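Local coordinates for protein peptide synthetase, module 7 (Actinoplanes teichomyceticus, PDB 4TX3) that probably belongs to the glycopeptide (teicoplanin) synthetase as a condensation-like X domain of its last module, a type that recruits cross-linking P450 oxygenases to the peptide, at residues Arg61-Ala64 and Ala65-Ile69; Val153-Arg156 and Asp157-Ala160. All coordinates share one frame; numbering follows the deposited sequence.

Interaction 1 (Arg61-Ala64 and Ala65-Ile69); sequences RDVA and ARHEI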
ATOM      1  N   ARG B  61     -21.899   0.240 -10.194  1.00 38.56           N
ATOM      2  CA  ARG B  61     -22.066  -0.676 -11.313  1.00 36.37           C
ATOM      3  C   ARG B  61     -20.722  -1.060 -11.971  1.00 39.48           C
ATOM      4  O   ARG B  61     -20.517  -2.224 -12.340  1.00 38.13           O
ATOM      5  CB  ARG B  61     -23.004  -0.034 -12.336  1.00 38.56           C
ATOM      6  CG  ARG B  61     -23.761  -0.979 -13.208  1.00 44.18           C
ATOM      7  CD  ARG B  61     -24.683  -0.196 -14.145  1.00 53.76           C
ATOM      8  NE  ARG B  61     -25.785   0.452 -13.432  1.00 49.41           N
ATOM      9  CZ  ARG B  61     -26.121   1.734 -13.564  1.00 55.51           C
ATOM     10  NH1 ARG B  61     -25.430   2.536 -14.375  1.00 57.73           N
ATOM     11  NH2 ARG B  61     -27.145   2.220 -12.873  1.00 50.51           N
ATOM     12  N   ASP B  62     -19.812  -0.088 -12.112  1.00 41.67           N
ATOM     13  CA  ASP B  62     -18.502  -0.327 -12.730  1.00 35.73           C
ATOM     14  C   ASP B  62     -17.588  -1.174 -11.863  1.00 36.96           C
ATOM     15  O   ASP B  62     -16.741  -1.904 -12.378  1.00 35.24           O
ATOM     16  CB  ASP B  62     -17.789   0.985 -13.045  1.00 35.51           C
ATOM     17  CG  ASP B  62     -18.450   1.757 -14.172  1.00 45.47           C
ATOM     18  OD1 ASP B  62     -19.175   1.146 -14.994  1.00 47.10           O
ATOM     19  OD2 ASP B  62     -18.255   2.992 -14.223  1.00 50.25           O
ATOM     20  N   VAL B  63     -17.744  -1.074 -10.549  1.00 33.47           N
ATOM     21  CA  VAL B  63     -16.923  -1.879  -9.672  1.00 32.15           C
ATOM     22  C   VAL B  63     -17.293  -3.339  -9.860  1.00 34.09           C
ATOM     23  O   VAL B  63     -16.422  -4.208  -9.867  1.00 35.33           O
ATOM     24  CB  VAL B  63     -17.088  -1.472  -8.210  1.00 35.22           C
ATOM     25  CG1 VAL B  63     -16.401  -2.487  -7.267  1.00 28.32           C
ATOM     26  CG2 VAL B  63     -16.535  -0.070  -8.009  1.00 36.89           C
ATOM     27  N   ALA B  64     -18.580  -3.615 -10.041  1.00 35.21           N
ATOM     28  CA  ALA B  64     -19.004  -4.999 -10.236  1.00 36.43           C
ATOM     29  C   ALA B  64     -18.671  -5.451 -11.645  1.00 34.52           C
ATOM     30  O   ALA B  64     -18.486  -6.651 -11.890  1.00 35.18           O
ATOM     31  CB  ALA B  64     -20.502  -5.170  -9.952  1.00 33.46           C
ATOM     32  N   ALA B  65     -18.609  -4.503 -12.577  1.00 30.19           N
ATOM     33  CA  ALA B  65     -18.200  -4.848 -13.938  1.00 35.98           C
ATOM     34  C   ALA B  65     -16.768  -5.368 -13.889  1.00 32.92           C
ATOM     35  O   ALA B  65     -16.443  -6.367 -14.515  1.00 32.99           O
ATOM     36  CB  ALA B  65     -18.318  -3.656 -14.883  1.00 29.08           C
ATOM     37  N   ARG B  66     -15.934  -4.699 -13.103  1.00 32.77           N
ATOM     38  CA  ARG B  66     -14.526  -5.053 -12.960  1.00 31.84           C
ATOM     39  C   ARG B  66     -14.345  -6.402 -12.253  1.00 35.30           C
ATOM     40  O   ARG B  66     -13.487  -7.192 -12.650  1.00 33.95           O
ATOM     41  CB  ARG B  66     -13.802  -3.932 -12.206  1.00 28.21           C
ATOM     42  CG  ARG B  66     -12.320  -4.128 -11.930  1.00 27.64           C
ATOM     43  CD  ARG B  66     -11.737  -2.816 -11.397  1.00 29.71           C
ATOM     44  NE  ARG B  66     -10.431  -2.987 -10.771  1.00 32.42           N
ATOM     45  CZ  ARG B  66      -9.279  -3.036 -11.439  1.00 37.20           C
ATOM     46  NH1 ARG B  66      -9.263  -2.921 -12.765  1.00 32.69           N
ATOM     47  NH2 ARG B  66      -8.139  -3.194 -10.777  1.00 37.68           N
ATOM     48  N   HIS B  67     -15.159  -6.660 -11.224  1.00 32.04           N
ATOM     49  CA  HIS B  67     -15.042  -7.864 -10.385  1.00 30.82           C
ATOM     50  C   HIS B  67     -16.221  -8.825 -10.543  1.00 28.73           C
ATOM     51  O   HIS B  67     -17.296  -8.581  -9.995  1.00 32.23           O
ATOM     52  CB  HIS B  67     -14.934  -7.483  -8.905  1.00 31.60           C
ATOM     53  CG  HIS B  67     -13.773  -6.597  -8.580  1.00 33.93           C
ATOM     54  ND1 HIS B  67     -12.518  -7.091  -8.294  1.00 34.05           N
ATOM     55  CD2 HIS B  67     -13.680  -5.250  -8.473  1.00 31.62           C
ATOM     56  CE1 HIS B  67     -11.697  -6.086  -8.042  1.00 30.81           C
ATOM     57  NE2 HIS B  67     -12.376  -4.959  -8.141  1.00 31.57           N
ATOM     58  N   GLU B  68     -16.017  -9.928 -11.256  1.00 28.79           N
ATOM     59  CA  GLU B  68     -17.093 -10.894 -11.506  1.00 31.56           C
ATOM     60  C   GLU B  68     -17.807 -11.398 -10.255  1.00 27.65           C
ATOM     61  O   GLU B  68     -19.017 -11.610 -10.276  1.00 24.82           O
ATOM     62  CB  GLU B  68     -16.555 -12.100 -12.269  1.00 31.92           C
ATOM     63  CG  GLU B  68     -16.262 -11.813 -13.714  1.00 32.87           C
ATOM     64  CD  GLU B  68     -15.521 -12.950 -14.385  1.00 42.36           C
ATOM     65  OE1 GLU B  68     -15.279 -13.999 -13.727  1.00 36.49           O
ATOM     66  OE2 GLU B  68     -15.172 -12.781 -15.574  1.00 49.70           O
ATOM     67  N   ILE B  69     -17.065 -11.599  -9.177  1.00 23.94           N
ATOM     68  CA  ILE B  69     -17.677 -12.155  -7.982  1.00 30.75           C
ATOM     69  C   ILE B  69     -18.808 -11.280  -7.419  1.00 33.16           C
ATOM     70  O   ILE B  69     -19.737 -11.814  -6.818  1.00 30.73           O
ATOM     71  CB  ILE B  69     -16.631 -12.424  -6.867  1.00 36.88           C
ATOM     72  CG1 ILE B  69     -17.246 -13.374  -5.826  1.00 33.47           C
ATOM     73  CG2 ILE B  69     -16.054 -11.102  -6.279  1.00 24.73           C
ATOM     74  CD1 ILE B  69     -16.282 -13.865  -4.808  1.00 37.88           C
TER
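His-67 turns back over the last turn of its helix and meets Val-63. Its CB lies 3.7 Å from the carbonyl O of Val-63. CG stays about as close to that oxygen. CD2 comes nearest, 3.2 Å from Val-63 O, which sits at the ring edge near the ring plane. CD2 also lies 4.1 Å from Val-63 CG1, at the end of a side chain that crosses the imidazole at a slant. At the tip, NE2 is hydrogen-bonded to Asp-157 on helix 148-166. One ring face is met by Arg-66 CG, 3.7 Å above the plane and offset toward the rim. With CG beside its own backbone N (chi1 -59°), the ring is directed back along the helix.

The same Val-63 O accepts the backbone N of His-67 at 3.1 Å. Arg-66 N bonds to Asp-62 O, and Ala-65 N to Arg-61 O. His-67 then leaves helical geometry. The last helical carbonyls find side-chain donors instead: those of Ala-64 and Ala-65 bond to Arg-71, and that of Arg-66 to Gln-179. This is a C-terminal helix end with side-chain partners for its last carbonyls, on helix 53-66, which follows strand 40-49 in a condensation-type fold.

Interaction 2 (Val153-Arg156 and Asp157-Ala160); sequences VFFR and DLAA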
ATOM      1  N   VAL B 153     -10.238  -2.674  -1.415  1.00 34.74           N
ATOM      2  CA  VAL B 153     -10.160  -2.754  -2.864  1.00 31.35           C
ATOM      3  C   VAL B 153     -11.430  -2.161  -3.458  1.00 30.38           C
ATOM      4  O   VAL B 153     -11.375  -1.369  -4.408  1.00 30.29           O
ATOM      5  CB  VAL B 153      -9.947  -4.217  -3.355  1.00 35.83           C
ATOM      6  CG1 VAL B 153     -10.028  -4.308  -4.895  1.00 28.95           C
ATOM      7  CG2 VAL B 153      -8.610  -4.740  -2.863  1.00 33.79           C
ATOM      8  N   PHE B 154     -12.571  -2.520  -2.870  1.00 28.72           N
ATOM      9  CA  PHE B 154     -13.860  -2.039  -3.352  1.00 29.41           C
ATOM     10  C   PHE B 154     -13.873  -0.502  -3.437  1.00 34.48           C
ATOM     11  O   PHE B 154     -14.210   0.072  -4.477  1.00 33.82           O
ATOM     12  CB  PHE B 154     -14.998  -2.535  -2.456  1.00 27.94           C
ATOM     13  CG  PHE B 154     -16.376  -2.169  -2.963  1.00 36.09           C
ATOM     14  CD1 PHE B 154     -16.960  -0.946  -2.625  1.00 36.07           C
ATOM     15  CD2 PHE B 154     -17.083  -3.034  -3.787  1.00 34.31           C
ATOM     16  CE1 PHE B 154     -18.214  -0.599  -3.108  1.00 37.09           C
ATOM     17  CE2 PHE B 154     -18.345  -2.698  -4.264  1.00 34.02           C
ATOM     18  CZ  PHE B 154     -18.910  -1.479  -3.927  1.00 37.65           C
ATOM     19  N   PHE B 155     -13.468   0.166  -2.362  1.00 30.31           N
ATOM     20  CA  PHE B 155     -13.507   1.619  -2.363  1.00 35.64           C
ATOM     21  C   PHE B 155     -12.372   2.243  -3.172  1.00 34.79           C
ATOM     22  O   PHE B 155     -12.528   3.352  -3.668  1.00 34.39           O
ATOM     23  CB  PHE B 155     -13.540   2.151  -0.920  1.00 31.53           C
ATOM     24  CG  PHE B 155     -14.842   1.856  -0.236  1.00 33.60           C
ATOM     25  CD1 PHE B 155     -15.988   2.550  -0.583  1.00 35.41           C
ATOM     26  CD2 PHE B 155     -14.948   0.831   0.697  1.00 36.94           C
ATOM     27  CE1 PHE B 155     -17.202   2.245   0.012  1.00 38.61           C
ATOM     28  CE2 PHE B 155     -16.166   0.522   1.296  1.00 29.04           C
ATOM     29  CZ  PHE B 155     -17.285   1.220   0.950  1.00 31.56           C
ATOM     30  N   ARG B 156     -11.255   1.541  -3.354  1.00 35.49           N
ATOM     31  CA  ARG B 156     -10.240   2.068  -4.265  1.00 33.88           C
ATOM     32  C   ARG B 156     -10.806   2.023  -5.670  1.00 33.24           C
ATOM     33  O   ARG B 156     -10.577   2.930  -6.464  1.00 38.81           O
ATOM     34  CB  ARG B 156      -8.912   1.296  -4.174  1.00 38.53           C
ATOM     35  CG  ARG B 156      -7.903   1.921  -3.166  1.00 46.94           C
ATOM     36  CD  ARG B 156      -6.866   0.912  -2.665  1.00 45.20           C
ATOM     37  NE  ARG B 156      -6.543  -0.061  -3.709  1.00 54.02           N
ATOM     38  CZ  ARG B 156      -6.052  -1.277  -3.477  1.00 48.28           C
ATOM     39  NH1 ARG B 156      -5.828  -1.676  -2.229  1.00 43.55           N
ATOM     40  NH2 ARG B 156      -5.789  -2.090  -4.490  1.00 37.81           N
ATOM     41  N   ASP B 157     -11.584   0.991  -5.976  1.00 32.61           N
ATOM     42  CA  ASP B 157     -12.112   0.865  -7.330  1.00 31.24           C
ATOM     43  C   ASP B 157     -13.355   1.737  -7.545  1.00 34.20           C
ATOM     44  O   ASP B 157     -13.588   2.223  -8.652  1.00 34.11           O
ATOM     45  CB  ASP B 157     -12.395  -0.599  -7.648  1.00 29.90           C
ATOM     46  CG  ASP B 157     -11.107  -1.398  -7.895  1.00 36.61           C
ATOM     47  OD1 ASP B 157     -10.045  -0.764  -8.130  1.00 33.61           O
ATOM     48  OD2 ASP B 157     -11.149  -2.653  -7.857  1.00 34.88           O
ATOM     49  N   LEU B 158     -14.134   1.950  -6.486  1.00 34.74           N
ATOM     50  CA  LEU B 158     -15.234   2.919  -6.504  1.00 38.59           C
ATOM     51  C   LEU B 158     -14.760   4.356  -6.830  1.00 36.27           C
ATOM     52  O   LEU B 158     -15.291   5.015  -7.731  1.00 34.57           O
ATOM     53  CB  LEU B 158     -15.962   2.904  -5.155  1.00 34.08           C
ATOM     54  CG  LEU B 158     -17.264   3.695  -5.140  1.00 31.51           C
ATOM     55  CD1 LEU B 158     -18.204   3.151  -6.192  1.00 34.56           C
ATOM     56  CD2 LEU B 158     -17.910   3.655  -3.785  1.00 37.59           C
ATOM     57  N   ALA B 159     -13.755   4.817  -6.089  1.00 35.85           N
ATOM     58  CA  ALA B 159     -13.150   6.129  -6.298  1.00 36.48           C
ATOM     59  C   ALA B 159     -12.671   6.324  -7.736  1.00 38.04           C
ATOM     60  O   ALA B 159     -12.918   7.371  -8.341  1.00 40.50           O
ATOM     61  CB  ALA B 159     -11.996   6.329  -5.332  1.00 31.52           C
ATOM     62  N   ALA B 160     -11.972   5.329  -8.272  1.00 34.90           N
ATOM     63  CA  ALA B 160     -11.472   5.397  -9.647  1.00 36.91           C
ATOM     64  C   ALA B 160     -12.613   5.539 -10.658  1.00 40.89           C
ATOM     65  O   ALA B 160     -12.541   6.357 -11.585  1.00 38.44           O
ATOM     66  CB  ALA B 160     -10.634   4.166  -9.974  1.00 35.27           C
TER
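Asp-157 lies alongside Val-153, one turn earlier, and both side chains point the same way. The carboxylate atom OD2 is 3.6 Å from Val-153 CG1. CG of Asp-157 is placed beside its own backbone N (chi1 -74°), which keeps the carboxylate close to the Val-153 carbonyl. The backbone N of Asp-157 donates to Val-153 O at 2.8 Å. The carboxylate is buried but well supplied with partners. OD1 pairs with Arg-173, and OD2 with Arg-66 and His-67. With an alanine in place of this aspartate, Arg-173 and Arg-66 would probably lose their shared counter-charge, and the His-67 ring would be likely to turn more freely.

All eight residues belong to helix 148-166, which packs on the sheet that includes strands 40-49 and 134-142 in one lobe of the condensation-type fold. The apolar side of the helix carries Phe-154, Phe-155 and Leu-158. Leu-158 holds CG opposite its backbone N (chi1 -170°), and its second torsion then sets CD2 beside the two rings. CD2 is 3.9 Å from Phe-155 CD1 and 4.3 Å from Phe-154 CE1. The rings also meet each other: Phe-154 CD1 stands 4.0 Å above the centre of one face of Phe-155. Phe-155 reaches Val-43 and Leu-45 on the sheet. Leu-158 N bonds to Phe-154 O, and Ala-159 N to Phe-155 O. Arg-156 bends at chi3 (33°), and its guanidinium makes a long, weak ion pair with Glu-298.

Interaction 1 and interaction 2 lie on two neighbouring helices, with centres about 11 Å apart, and they touch directly. Asp-157 OD2 receives both polar groups from the first helix end. His-67 NE2 is 2.6 Å from it, a probable hydrogen bond, and Arg-66 NE forms a salt bridge at 3.0 Å. Beside this polar join is an apolar one: Val-63 CG1 packs 3.6 Å from Phe-154 CE2. The C-terminal end of helix 53-66 is thus fixed to the middle of helix 148-166. That second helix begins at the last position of the HHxxxDG motif of condensation domains, which the sequence here matches imperfectly.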